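PDB 6DX3: RNA-dependent RNA polymerase from Taggert virus, which includes a viral OTU (ovarian tumor) domain cysteine protease that probably removes ubiquitin from modified proteins. Local coordinates for residues A[115-120]-A[130-135]; A[40-45]-A[102-107]; A[23-28]-A[125-130]. All coordinates share one frame; numbering follows the deposited sequence.

Interaction 1. Residues A[115-120]-A[130-135]; sequences TVYIWH and VVRYGE
V116 and I118 each exchange two backbone hydrogen bonds with a partner across the contact, V116 with Y133 and I118 with V131. The bond from I118 N to V131 O is 2.9 Å long and the straightest of the four, with 171° at the hydrogen. V116 N meets Y133 O at 3.0 Å, and Y133 N to V116 O and V131 N to I118 O complete the set. Y117 and R132, between them, and W119 and V130, beyond the I118/V131 pair, are the non-hydrogen-bonded pairs. The strand axes approach to 4.8 Å with their directions 165° apart, the geometry of an antiparallel beta hairpin. Its two arms, 116-121 and 126-133, lie inside the mixed sheet of this OTU-like fold, flanked by strands 142-147 and 17-24.

Two CH-pi contacts share one face of the hairpin. V130 CG2 sits over the middle of the W119 six-membered ring, 3.9 Å from the centroid. R132 CG lies over the Y117 ring at 4.0 Å from its centroid, displaced toward the rim, while R132 CD runs on past the phenol oxygen. Y117 OH itself is hydrogen-bonded to D136 O.

The opposite face is aliphatic and aromatic. I118 CB packs on V131 CG2 at 3.7 Å, and I118 CD1 meets the edge of the Y133 ring at CE2, 3.8 Å away. Helix 102-112 covers this side through V105.

R132 is tied to the residues just beyond its own strand by two polar contacts. A bend about CG-CD (chi3 76°) brings R132 NE within 2.6 Å of G134 O, which lies tilted out of the guanidinium plane, and R132 NH2 forms a salt bridge with E135 OE1. W9 and Y17 add cation-pi contacts to the same guanidinium.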
loop_
_atom_site.group_PDB
_atom_site.type_symbol
_atom_site.label_atom_id
_atom_site.label_comp_id
_atom_site.label_asym_id
_atom_site.label_seq_id
_atom_site.Cartn_x
_atom_site.Cartn_y
_atom_site.Cartn_z
ATOM N N THR A 115 4.357 -8.624 -0.007
ATOM C CA THR A 115 4.663 -7.662 1.039
ATOM C C THR A 115 4.596 -6.249 0.474
ATOM O O THR A 115 5.042 -5.995 -0.648
ATOM C CB THR A 115 6.046 -7.937 1.633
ATOM O OG1 THR A 115 6.070 -9.255 2.197
ATOM C CG2 THR A 115 6.380 -6.926 2.716
ATOM N N VAL A 116 4.013 -5.337 1.250
ATOM C CA VAL A 116 3.864 -3.942 0.850
ATOM C C VAL A 116 4.434 -3.050 1.941
ATOM O O VAL A 116 4.056 -3.173 3.112
ATOM C CB VAL A 116 2.394 -3.572 0.572
ATOM C CG1 VAL A 116 2.290 -2.102 0.185
ATOM C CG2 VAL A 116 1.816 -4.457 -0.526
ATOM N N TYR A 117 5.342 -2.158 1.557
ATOM C CA TYR A 117 5.833 -1.096 2.424
ATOM C C TYR A 117 5.071 0.179 2.095
ATOM O O TYR A 117 4.919 0.525 0.919
ATOM C CB TYR A 117 7.333 -0.861 2.228
ATOM C CG TYR A 117 8.250 -1.958 2.726
ATOM C CD1 TYR A 117 9.291 -1.669 3.597
ATOM C CD2 TYR A 117 8.096 -3.274 2.306
ATOM C CE1 TYR A 117 10.142 -2.658 4.048
ATOM C CE2 TYR A 117 8.940 -4.270 2.752
ATOM C CZ TYR A 117 9.962 -3.956 3.623
ATOM O OH TYR A 117 10.810 -4.941 4.074
ATOM N N ILE A 118 4.596 0.874 3.125
ATOM C CA ILE A 118 3.921 2.158 2.966
ATOM C C ILE A 118 4.776 3.209 3.659
ATOM O O ILE A 118 4.839 3.253 4.896
ATOM C CB ILE A 118 2.497 2.149 3.535
ATOM C CG1 ILE A 118 1.716 0.934 3.029
ATOM C CG2 ILE A 118 1.773 3.435 3.157
ATOM C CD1 ILE A 118 0.289 0.876 3.557
ATOM N N TRP A 119 5.433 4.051 2.868
ATOM C CA TRP A 119 6.304 5.092 3.396
ATOM C C TRP A 119 5.515 6.386 3.548
ATOM O O TRP A 119 4.890 6.855 2.593
ATOM C CB TRP A 119 7.510 5.303 2.478
ATOM C CG TRP A 119 8.278 4.042 2.199
ATOM C CD1 TRP A 119 7.930 3.042 1.335
ATOM C CD2 TRP A 119 9.525 3.649 2.787
ATOM N NE1 TRP A 119 8.883 2.050 1.351
ATOM C CE2 TRP A 119 9.873 2.400 2.230
ATOM C CE3 TRP A 119 10.380 4.230 3.729
ATOM C CZ2 TRP A 119 11.040 1.723 2.586
ATOM C CZ3 TRP A 119 11.538 3.557 4.079
ATOM C CH2 TRP A 119 11.856 2.317 3.511
ATOM N N HIS A 120 5.545 6.958 4.747
ATOM C CA HIS A 120 4.769 8.155 5.042
ATOM C C HIS A 120 5.628 9.397 4.841
ATOM O O HIS A 120 6.641 9.575 5.526
ATOM C CB HIS A 120 4.220 8.124 6.464
ATOM C CG HIS A 120 3.653 9.435 6.911
ATOM N ND1 HIS A 120 4.374 10.337 7.665
ATOM C CD2 HIS A 120 2.445 10.006 6.694
ATOM C CE1 HIS A 120 3.630 11.403 7.901
ATOM N NE2 HIS A 120 2.455 11.228 7.322
ATOM N N VAL A 130 7.485 4.168 8.460
ATOM C CA VAL A 130 7.088 3.197 7.448
ATOM C C VAL A 130 6.358 2.052 8.139
ATOM O O VAL A 130 6.692 1.682 9.270
ATOM C CB VAL A 130 8.313 2.688 6.650
ATOM C CG1 VAL A 130 9.314 1.999 7.573
ATOM C CG2 VAL A 130 7.886 1.759 5.520
ATOM N N VAL A 131 5.336 1.514 7.475
ATOM C CA VAL A 131 4.650 0.320 7.950
ATOM C C VAL A 131 4.792 -0.765 6.893
ATOM O O VAL A 131 4.849 -0.487 5.689
ATOM C CB VAL A 131 3.162 0.575 8.284
ATOM C CG1 VAL A 131 3.031 1.687 9.320
ATOM C CG2 VAL A 131 2.374 0.904 7.033
ATOM N N ARG A 132 4.864 -2.012 7.351
ATOM C CA ARG A 132 5.087 -3.150 6.470
ATOM C C ARG A 132 4.003 -4.187 6.704
ATOM O O ARG A 132 3.831 -4.668 7.829
ATOM C CB ARG A 132 6.470 -3.770 6.696
ATOM C CG ARG A 132 6.793 -4.897 5.720
ATOM C CD ARG A 132 8.134 -5.535 6.025
ATOM N NE ARG A 132 8.065 -6.410 7.188
ATOM C CZ ARG A 132 9.109 -6.729 7.944
ATOM N NH1 ARG A 132 10.309 -6.242 7.657
ATOM N NH2 ARG A 132 8.954 -7.533 8.986
ATOM N N TYR A 133 3.275 -4.522 5.644
ATOM C CA TYR A 133 2.342 -5.644 5.638
ATOM C C TYR A 133 3.055 -6.802 4.949
ATOM O O TYR A 133 3.116 -6.861 3.721
ATOM C CB TYR A 133 1.044 -5.271 4.926
ATOM C CG TYR A 133 0.245 -4.211 5.649
ATOM C CD1 TYR A 133 -0.677 -4.557 6.628
ATOM C CD2 TYR A 133 0.414 -2.864 5.355
ATOM C CE1 TYR A 133 -1.408 -3.593 7.292
ATOM C CE2 TYR A 133 -0.311 -1.893 6.017
ATOM C CZ TYR A 133 -1.224 -2.263 6.983
ATOM O OH TYR A 133 -1.954 -1.300 7.646
ATOM N N GLY A 134 3.610 -7.709 5.740
ATOM C CA GLY A 134 4.391 -8.819 5.235
ATOM C C GLY A 134 5.772 -8.861 5.861
ATOM O O GLY A 134 6.123 -8.055 6.720
ATOM N N GLU A 135 6.564 -9.828 5.394
ATOM C CA GLU A 135 7.888 -10.081 5.944
ATOM C C GLU A 135 9.026 -9.881 4.955
ATOM O O GLU A 135 10.186 -9.844 5.379
ATOM C CB GLU A 135 7.977 -11.515 6.493
ATOM C CG GLU A 135 6.803 -11.934 7.355
ATOM C CD GLU A 135 6.862 -11.333 8.740
ATOM O OE1 GLU A 135 7.946 -10.851 9.129
ATOM O OE2 GLU A 135 5.828 -11.344 9.441
#

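Interaction 2. Residues A[40-45]-A[102-107]; sequences CLYHSL and SLEVNF
The Y42 ring meets E104 obliquely, with the ring and carboxylate planes 48° apart, so the two flat groups do not stack. The phenol oxygen leads: Y42 OH touches the methylene carbon E104 CG at 3.5 Å. The carboxylate is engaged away from this contact, E104 OE1 with Y89 OH and OE2 with S101 OG. The bend at chi2 (70°) turns the carboxylate aside, so that CG and not an oxygen faces Y42 OH.

Beside this pair the packing is aliphatic. L41 presents both methyls: CD1 lies 3.6 Å from V105 CG2, and CD2 4.0 Å from E104 CB. L45 CD1, one turn further on, reaches V105 CG2 at 4.2 Å. The axes of the two segments come no nearer than 10.9 Å and run 36° from parallel, so side chains bridge the gap.

Helix 40-49 corresponds to the helix that, in OTU proteases, carries the nucleophilic cysteine near its start; both helices pack on the sheet, 102-112 through V105 on V116 and I118, 40-49 through L41 and S44 on Y151. With no hydrogen bond or salt bridge across, cohesion rests on buried van der Waals packing, mostly aliphatic, to which the charged E104 contributes its methylenes.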
loop_
_atom_site.group_PDB
_atom_site.type_symbol
_atom_site.label_atom_id
_atom_site.label_comp_id
_atom_site.label_asym_id
_atom_site.label_seq_id
_atom_site.Cartn_x
_atom_site.Cartn_y
_atom_site.Cartn_z
ATOM N N CYS A 40 -5.774 6.504 -6.406
ATOM C CA CYS A 40 -4.314 6.502 -6.460
ATOM C C CYS A 40 -3.692 5.352 -5.673
ATOM O O CYS A 40 -2.622 4.859 -6.051
ATOM C CB CYS A 40 -3.782 7.836 -5.942
ATOM S SG CYS A 40 -4.383 8.217 -4.289
ATOM N N LEU A 41 -4.314 4.925 -4.572
ATOM C CA LEU A 41 -3.784 3.765 -3.859
ATOM C C LEU A 41 -3.787 2.536 -4.758
ATOM O O LEU A 41 -2.787 1.814 -4.848
ATOM C CB LEU A 41 -4.583 3.492 -2.584
ATOM C CG LEU A 41 -4.147 2.195 -1.890
ATOM C CD1 LEU A 41 -2.741 2.334 -1.312
ATOM C CD2 LEU A 41 -5.126 1.759 -0.816
ATOM N N TYR A 42 -4.905 2.297 -5.451
ATOM C CA TYR A 42 -5.020 1.121 -6.307
ATOM C C TYR A 42 -4.149 1.239 -7.550
ATOM O O TYR A 42 -3.632 0.228 -8.036
ATOM C CB TYR A 42 -6.485 0.900 -6.680
ATOM C CG TYR A 42 -7.385 0.844 -5.468
ATOM C CD1 TYR A 42 -7.268 -0.191 -4.548
ATOM C CD2 TYR A 42 -8.337 1.826 -5.232
ATOM C CE1 TYR A 42 -8.079 -0.253 -3.431
ATOM C CE2 TYR A 42 -9.157 1.772 -4.114
ATOM C CZ TYR A 42 -9.020 0.729 -3.216
ATOM O OH TYR A 42 -9.824 0.660 -2.103
ATOM N N HIS A 43 -3.979 2.454 -8.080
ATOM C CA HIS A 43 -3.020 2.675 -9.159
ATOM C C HIS A 43 -1.618 2.259 -8.730
ATOM O O HIS A 43 -0.926 1.526 -9.447
ATOM C CB HIS A 43 -3.019 4.150 -9.570
ATOM C CG HIS A 43 -4.182 4.554 -10.422
ATOM N ND1 HIS A 43 -4.365 4.084 -11.706
ATOM C CD2 HIS A 43 -5.207 5.404 -10.184
ATOM C CE1 HIS A 43 -5.458 4.620 -12.216
ATOM N NE2 HIS A 43 -5.989 5.423 -11.313
ATOM N N SER A 44 -1.180 2.730 -7.558
ATOM C CA SER A 44 0.181 2.464 -7.105
ATOM C C SER A 44 0.387 0.996 -6.759
ATOM O O SER A 44 1.479 0.461 -6.974
ATOM C CB SER A 44 0.512 3.348 -5.902
ATOM O OG SER A 44 -0.530 3.301 -4.946
ATOM N N LEU A 45 -0.640 0.331 -6.226
ATOM C CA LEU A 45 -0.549 -1.108 -6.005
ATOM C C LEU A 45 -0.507 -1.866 -7.329
ATOM O O LEU A 45 0.214 -2.863 -7.456
ATOM C CB LEU A 45 -1.718 -1.582 -5.146
ATOM C CG LEU A 45 -1.671 -1.161 -3.675
ATOM C CD1 LEU A 45 -2.914 -1.636 -2.937
ATOM C CD2 LEU A 45 -0.413 -1.692 -3.013
ATOM N N SER A 102 -4.657 2.206 4.417
ATOM C CA SER A 102 -3.760 1.108 4.774
ATOM C C SER A 102 -4.511 -0.201 4.993
ATOM O O SER A 102 -3.942 -1.279 4.791
ATOM C CB SER A 102 -2.955 1.475 6.023
ATOM O OG SER A 102 -3.787 1.541 7.171
ATOM N N LEU A 103 -5.780 -0.136 5.401
ATOM C CA LEU A 103 -6.546 -1.364 5.595
ATOM C C LEU A 103 -6.779 -2.088 4.275
ATOM O O LEU A 103 -6.813 -3.323 4.247
ATOM C CB LEU A 103 -7.879 -1.058 6.278
ATOM C CG LEU A 103 -8.830 -2.246 6.449
ATOM C CD1 LEU A 103 -8.154 -3.375 7.215
ATOM C CD2 LEU A 103 -10.108 -1.811 7.152
ATOM N N GLU A 104 -6.942 -1.345 3.179
ATOM C CA GLU A 104 -7.070 -1.980 1.872
ATOM C C GLU A 104 -5.750 -2.589 1.422
ATOM O O GLU A 104 -5.744 -3.629 0.750
ATOM C CB GLU A 104 -7.573 -0.968 0.841
ATOM C CG GLU A 104 -9.024 -0.529 1.040
ATOM C CD GLU A 104 -9.215 0.342 2.271
ATOM O OE1 GLU A 104 -9.644 -0.189 3.316
ATOM O OE2 GLU A 104 -8.928 1.553 2.196
ATOM N N VAL A 105 -4.626 -1.960 1.773
ATOM C CA VAL A 105 -3.330 -2.596 1.555
ATOM C C VAL A 105 -3.235 -3.874 2.374
ATOM O O VAL A 105 -2.743 -4.904 1.896
ATOM C CB VAL A 105 -2.185 -1.627 1.901
ATOM C CG1 VAL A 105 -0.851 -2.337 1.765
ATOM C CG2 VAL A 105 -2.238 -0.389 1.031
ATOM N N ASN A 106 -3.696 -3.819 3.626
ATOM C CA ASN A 106 -3.716 -4.995 4.489
ATOM C C ASN A 106 -4.406 -6.167 3.801
ATOM O O ASN A 106 -3.846 -7.265 3.706
ATOM C CB ASN A 106 -4.417 -4.643 5.807
ATOM C CG ASN A 106 -4.175 -5.669 6.901
ATOM O OD1 ASN A 106 -4.067 -6.869 6.639
ATOM N ND2 ASN A 106 -4.104 -5.199 8.144
ATOM N N PHE A 107 -5.617 -5.939 3.288
ATOM C CA PHE A 107 -6.375 -7.025 2.670
ATOM C C PHE A 107 -5.717 -7.513 1.384
ATOM O O PHE A 107 -5.665 -8.721 1.131
ATOM C CB PHE A 107 -7.811 -6.572 2.406
ATOM C CG PHE A 107 -8.684 -6.613 3.626
ATOM C CD1 PHE A 107 -8.651 -7.704 4.479
ATOM C CD2 PHE A 107 -9.528 -5.555 3.927
ATOM C CE1 PHE A 107 -9.450 -7.745 5.608
ATOM C CE2 PHE A 107 -10.330 -5.589 5.056
ATOM C CZ PHE A 107 -10.291 -6.683 5.896
#

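Interaction 3. Residues A[23-28]-A[125-130]; sequences LEVEDI and KHCDYV
L23 and C127 form an antiparallel hydrogen-bonded pair, with L23 N to C127 O at 3.2 Å and C127 N to L23 O at 3.0 Å. E24 and H126 follow as a non-hydrogen-bonded pair. A third bond, V25 N to K125 O, carries the pairing on to where segment 23-28 leaves its strand for a short, weakly bonded helix.

K125 O is gripped twice, since a water also donates to it at 2.7 Å and accepts from E26 N. The same carbonyl oxygen is tightly packed against V25 CG2, 3.1 Å away. Bends at chi2, chi3 and chi4 fold the lysine chain back toward E26, where K125 NZ and E26 OE1 form a salt bridge of 2.5 Å; this is short enough that its exact length is doubtful. The water accepts a further, weak bond from NZ.

H126 has CG anti to its backbone N (chi1 172°), which swings the ring across toward the end of E24. E24 OE1 lies at the ring edge, in plane, 3.3 Å from H126 CD2, with carboxylate and ring turned 45° apart. Both ring nitrogens have other partners, ND1 with D122 and NE2 with D22, which would fix the rotation of the imidazole. On the other side of the sheet, C127 SG packs on V25 CG1 at 3.4 Å.

The contact joins strand 17-24 to the first part of strand 126-133, before the chain turns a corner at D128. L23 and C127 both rest on W119 of strand 116-121, while V25, E26 and K125 touch I31 of strand 29-32.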
loop_
_atom_site.group_PDB
_atom_site.type_symbol
_atom_site.label_atom_id
_atom_site.label_comp_id
_atom_site.label_asym_id
_atom_site.label_seq_id
_atom_site.Cartn_x
_atom_site.Cartn_y
_atom_site.Cartn_z
ATOM N N LEU A 23 14.498 9.340 5.979
ATOM C CA LEU A 23 14.906 8.910 4.650
ATOM C C LEU A 23 14.549 9.923 3.571
ATOM O O LEU A 23 13.410 10.387 3.473
ATOM C CB LEU A 23 14.295 7.526 4.323
ATOM C CG LEU A 23 14.394 7.016 2.888
ATOM C CD1 LEU A 23 14.864 5.571 2.861
ATOM C CD2 LEU A 23 13.034 7.124 2.220
ATOM N N GLU A 24 15.563 10.273 2.788
ATOM C CA GLU A 24 15.407 10.936 1.501
ATOM C C GLU A 24 14.927 9.865 0.523
ATOM O O GLU A 24 15.694 8.964 0.169
ATOM C CB GLU A 24 16.746 11.515 1.040
ATOM C CG GLU A 24 17.376 12.662 1.882
ATOM C CD GLU A 24 16.440 13.815 2.166
ATOM O OE1 GLU A 24 15.731 13.774 3.191
ATOM O OE2 GLU A 24 16.429 14.783 1.378
ATOM N N VAL A 25 13.670 9.955 0.081
ATOM C CA VAL A 25 13.113 8.881 -0.748
ATOM C C VAL A 25 13.945 8.682 -2.012
ATOM O O VAL A 25 14.181 7.542 -2.437
ATOM C CB VAL A 25 11.628 9.137 -1.081
ATOM C CG1 VAL A 25 10.785 8.992 0.147
ATOM C CG2 VAL A 25 11.447 10.493 -1.729
ATOM N N GLU A 26 14.386 9.772 -2.645
ATOM C CA GLU A 26 15.038 9.649 -3.948
ATOM C C GLU A 26 16.468 9.129 -3.856
ATOM O O GLU A 26 17.048 8.788 -4.891
ATOM C CB GLU A 26 15.007 10.989 -4.685
ATOM C CG GLU A 26 13.599 11.509 -4.948
ATOM C CD GLU A 26 13.561 12.512 -6.082
ATOM O OE1 GLU A 26 14.268 13.539 -5.991
ATOM O OE2 GLU A 26 12.821 12.271 -7.059
ATOM N N ASP A 27 17.049 9.053 -2.659
ATOM C CA ASP A 27 18.320 8.347 -2.518
ATOM C C ASP A 27 18.146 6.847 -2.742
ATOM O O ASP A 27 19.098 6.162 -3.135
ATOM C CB ASP A 27 18.926 8.610 -1.138
ATOM C CG ASP A 27 19.236 10.071 -0.906
ATOM O OD1 ASP A 27 19.063 10.884 -1.847
ATOM O OD2 ASP A 27 19.664 10.405 0.219
ATOM N N ILE A 28 16.940 6.328 -2.519
ATOM C CA ILE A 28 16.683 4.901 -2.613
ATOM C C ILE A 28 15.700 4.551 -3.731
ATOM O O ILE A 28 15.875 3.517 -4.385
ATOM C CB ILE A 28 16.182 4.361 -1.253
ATOM C CG1 ILE A 28 17.180 4.701 -0.133
ATOM C CG2 ILE A 28 15.916 2.867 -1.324
ATOM C CD1 ILE A 28 18.464 3.888 -0.163
ATOM N N LYS A 125 9.325 14.921 -0.111
ATOM C CA LYS A 125 10.148 13.788 -0.534
ATOM C C LYS A 125 11.033 13.270 0.599
ATOM O O LYS A 125 12.119 12.727 0.365
ATOM C CB LYS A 125 10.977 14.150 -1.771
ATOM C CG LYS A 125 10.106 14.425 -2.995
ATOM C CD LYS A 125 10.600 15.593 -3.833
ATOM C CE LYS A 125 11.640 15.156 -4.857
ATOM N NZ LYS A 125 12.918 14.728 -4.216
ATOM N N HIS A 126 10.571 13.436 1.838
ATOM C CA HIS A 126 11.216 12.878 3.018
ATOM C C HIS A 126 10.181 12.110 3.822
ATOM O O HIS A 126 9.027 12.537 3.922
ATOM C CB HIS A 126 11.852 13.971 3.888
ATOM C CG HIS A 126 12.360 13.473 5.207
ATOM N ND1 HIS A 126 11.539 13.293 6.301
ATOM C CD2 HIS A 126 13.603 13.110 5.606
ATOM C CE1 HIS A 126 12.254 12.845 7.316
ATOM N NE2 HIS A 126 13.509 12.726 6.922
ATOM N N CYS A 127 10.594 10.982 4.397
ATOM C CA CYS A 127 9.700 10.104 5.141
ATOM C C CYS A 127 10.199 9.935 6.570
ATOM O O CYS A 127 11.409 9.869 6.808
ATOM C CB CYS A 127 9.571 8.737 4.459
ATOM S SG CYS A 127 8.707 8.792 2.872
ATOM N N ASP A 128 9.260 9.863 7.520
ATOM C CA ASP A 128 9.599 9.746 8.933
ATOM C C ASP A 128 9.132 8.449 9.580
ATOM O O ASP A 128 9.546 8.163 10.710
ATOM C CB ASP A 128 9.032 10.937 9.729
ATOM C CG ASP A 128 7.514 11.001 9.693
ATOM O OD1 ASP A 128 6.918 10.588 8.676
ATOM O OD2 ASP A 128 6.914 11.467 10.685
ATOM N N TYR A 129 8.287 7.662 8.918
ATOM C CA TYR A 129 7.963 6.329 9.410
ATOM C C TYR A 129 7.472 5.481 8.247
ATOM O O TYR A 129 7.096 5.995 7.190
ATOM C CB TYR A 129 6.933 6.368 10.553
ATOM C CG TYR A 129 5.480 6.542 10.151
ATOM C CD1 TYR A 129 4.713 5.456 9.741
ATOM C CD2 TYR A 129 4.862 7.785 10.230
ATOM C CE1 TYR A 129 3.387 5.606 9.386
ATOM C CE2 TYR A 129 3.530 7.945 9.885
ATOM C CZ TYR A 129 2.799 6.851 9.460
ATOM O OH TYR A 129 1.476 6.996 9.111
ATOM N N VAL A 130 7.485 4.168 8.460
ATOM C CA VAL A 130 7.088 3.197 7.448
ATOM C C VAL A 130 6.358 2.052 8.139
ATOM O O VAL A 130 6.692 1.682 9.270
ATOM C CB VAL A 130 8.313 2.688 6.650
ATOM C CG1 VAL A 130 9.314 1.999 7.573
ATOM C CG2 VAL A 130 7.886 1.759 5.520
HETATM O O HOH W 1 13.834 12.799 -1.748
#

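How the interactions relate
From the N terminus, segment 23-28 comes first and pairs with 125-130 after 96 intervening residues, so interaction 3 closes a long loop. Interaction 2, joining 40-45 to 102-107, falls wholly within that loop and brings together two helices on either side of the 56 intervening residues. Helix 102-112 then leads into strand 116-121, where interaction 1 opens after interaction 2 has closed. Interactions 1 and 3 cross, because 125-130 falls between 115-120 and 130-135, meeting the latter at V130, while 23-28 precedes both; they extend one sheet over strands 17-24, 126-133 and 116-121. Y133 resting on S102 and N106 couples interactions 1 and 2, whereas interactions 2 and 3 do not touch.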